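Local coordinates for protein tyrosine--tRNA ligase (Pyrococcus horikoshii, PDB 2CYC) that attaches tyrosine to its cognate tRNA in two steps, probably activating the amino acid with ATP before passing it to the acceptor end, at residues I46-G49 / T50-A54. Residues are numbered along the deposited sequence; the frame is centred on the assembly and turned at random.
Sequences IHLG and TGLMA
Two backbone amides converge on Leu48 O, though both bonds are weak: Leu52 N at 2.8 Å is badly angled, and Met53 N lies farther off, forming a wider, pi-type turn. Met53 N also bonds weakly to Gly49 O. The straight bond of this first helical turn runs from Gly51 N to His47 O (3.1 Å, N-H...O 175°). His47 is the N-cap residue. With CG between its backbone N and carbonyl carbon (chi1 64°), the imidazole folds back over the helix start, where ND1 accepts a weak capping bond from Gly49 N (2.9 Å). Thr50, its side chain about 7 Å from the bound tyrosine, covers one ring face, its OG1 displaced toward the rim and its CB 4.3 Å from the ring centroid in a CH-pi contact. NE2 is held by Ser253 of the KMSKS region; His47-Leu48-Gly49-Thr50 corresponds in sequence to the HIGH signature of class I synthetases, which would make this bond a link between the two hallmark motifs. Without the imidazole, as with an alanine here, Gly49 N would probably lose its side-chain cap, Ser253 this partner and Thr50 the ring it lies against. On another flank, Leu48 and Leu52 lie side by side, CD2 of the first 3.9 Å from CD1 of the second, and helix 288-297 packs on both. Ile46 CG2 rests against Gly51, and helix 87-108 packs on Ile46 and Thr50. The turn opens helix 48-63, the crossover between parallel strands 36-40 and 69-72, with Thr50 and Ala54 against Phe40 of the first strand.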
ATOM      1  N   ILE A  46      27.298 -10.518   3.392  1.00 19.83           N
ATOM      2  CA  ILE A  46      27.512  -9.189   3.938  1.00 20.44           C
ATOM      3  C   ILE A  46      28.869  -8.634   3.499  1.00 25.67           C
ATOM      4  O   ILE A  46      29.912  -9.131   3.933  1.00 22.43           O
ATOM      5  CB  ILE A  46      27.456  -9.226   5.482  1.00 26.68           C
ATOM      6  CG1 ILE A  46      26.045  -9.622   5.938  1.00 23.13           C
ATOM      7  CG2 ILE A  46      27.873  -7.867   6.058  1.00 20.39           C
ATOM      8  CD1 ILE A  46      25.973 -10.016   7.414  1.00 15.05           C
ATOM      9  N   HIS A  47      28.857  -7.619   2.635  1.00 20.13           N
ATOM     10  CA  HIS A  47      30.111  -7.015   2.181  1.00 24.01           C
ATOM     11  C   HIS A  47      30.538  -5.973   3.212  1.00 19.68           C
ATOM     12  O   HIS A  47      29.757  -5.642   4.101  1.00 17.27           O
ATOM     13  CB  HIS A  47      29.949  -6.404   0.776  1.00 24.42           C
ATOM     14  CG  HIS A  47      28.974  -5.270   0.701  1.00 23.12           C
ATOM     15  ND1 HIS A  47      29.251  -4.016   1.199  1.00 23.12           N
ATOM     16  CD2 HIS A  47      27.740  -5.193   0.148  1.00 27.81           C
ATOM     17  CE1 HIS A  47      28.231  -3.212   0.955  1.00 28.69           C
ATOM     18  NE2 HIS A  47      27.300  -3.900   0.318  1.00 31.82           N
ATOM     19  N   LEU A  48      31.767  -5.465   3.108  1.00 21.44           N
ATOM     20  CA  LEU A  48      32.293  -4.516   4.101  1.00 21.88           C
ATOM     21  C   LEU A  48      31.480  -3.249   4.338  1.00 26.67           C
ATOM     22  O   LEU A  48      31.447  -2.726   5.461  1.00 19.40           O
ATOM     23  CB  LEU A  48      33.742  -4.130   3.762  1.00 21.48           C
ATOM     24  CG  LEU A  48      34.706  -5.297   3.543  1.00 21.54           C
ATOM     25  CD1 LEU A  48      36.145  -4.781   3.456  1.00 12.48           C
ATOM     26  CD2 LEU A  48      34.564  -6.287   4.682  1.00 14.40           C
ATOM     27  N   GLY A  49      30.844  -2.739   3.290  1.00 21.96           N
ATOM     28  CA  GLY A  49      30.038  -1.543   3.457  1.00 26.70           C
ATOM     29  C   GLY A  49      28.895  -1.802   4.422  1.00 25.51           C
ATOM     30  O   GLY A  49      28.644  -1.024   5.341  1.00 29.98           O
ATOM     31  N   THR A  50      28.210  -2.921   4.225  1.00 28.07           N
ATOM     32  CA  THR A  50      27.071  -3.294   5.060  1.00 24.23           C
ATOM     33  C   THR A  50      27.469  -3.578   6.508  1.00 27.08           C
ATOM     34  O   THR A  50      26.898  -3.021   7.448  1.00 23.13           O
ATOM     35  CB  THR A  50      26.380  -4.535   4.479  1.00 19.97           C
ATOM     36  OG1 THR A  50      26.130  -4.314   3.090  1.00 20.05           O
ATOM     37  CG2 THR A  50      25.058  -4.804   5.172  1.00 20.53           C
ATOM     38  N   GLY A  51      28.458  -4.445   6.686  1.00 22.64           N
ATOM     39  CA  GLY A  51      28.877  -4.786   8.029  1.00 22.08           C
ATOM     40  C   GLY A  51      29.722  -3.755   8.751  1.00 27.00           C
ATOM     41  O   GLY A  51      29.354  -3.308   9.845  1.00 28.76           O
ATOM     42  N   LEU A  52      30.844  -3.363   8.145  1.00 20.53           N
ATOM     43  CA  LEU A  52      31.764  -2.419   8.779  1.00 20.30           C
ATOM     44  C   LEU A  52      31.267  -0.993   8.979  1.00 17.45           C
ATOM     45  O   LEU A  52      31.403  -0.442  10.066  1.00 20.45           O
ATOM     46  CB  LEU A  52      33.104  -2.397   8.026  1.00 16.87           C
ATOM     47  CG  LEU A  52      33.719  -3.784   7.811  1.00 26.17           C
ATOM     48  CD1 LEU A  52      35.193  -3.619   7.478  1.00 21.61           C
ATOM     49  CD2 LEU A  52      33.550  -4.651   9.068  1.00 18.23           C
ATOM     50  N   MET A  53      30.694  -0.387   7.948  1.00 15.90           N
ATOM     51  CA  MET A  53      30.221   0.982   8.089  1.00 19.78           C
ATOM     52  C   MET A  53      29.028   1.062   9.041  1.00 22.62           C
ATOM     53  O   MET A  53      28.987   1.922   9.917  1.00 20.81           O
ATOM     54  CB  MET A  53      29.878   1.555   6.713  1.00 16.59           C
ATOM     55  CG  MET A  53      31.071   1.534   5.749  1.00 19.68           C
ATOM     56  SD  MET A  53      32.452   2.617   6.269  1.00 25.63           S
ATOM     57  CE  MET A  53      33.493   1.468   7.153  1.00 15.10           C
ATOM     58  N   ALA A  54      28.058   0.170   8.881  1.00 18.20           N
ATOM     59  CA  ALA A  54      26.904   0.171   9.783  1.00 20.38           C
ATOM     60  C   ALA A  54      27.384  -0.194  11.193  1.00 16.02           C
ATOM     61  O   ALA A  54      26.960   0.394  12.179  1.00 16.20           O
ATOM     62  CB  ALA A  54      25.863  -0.841   9.312  1.00 16.17           C
TER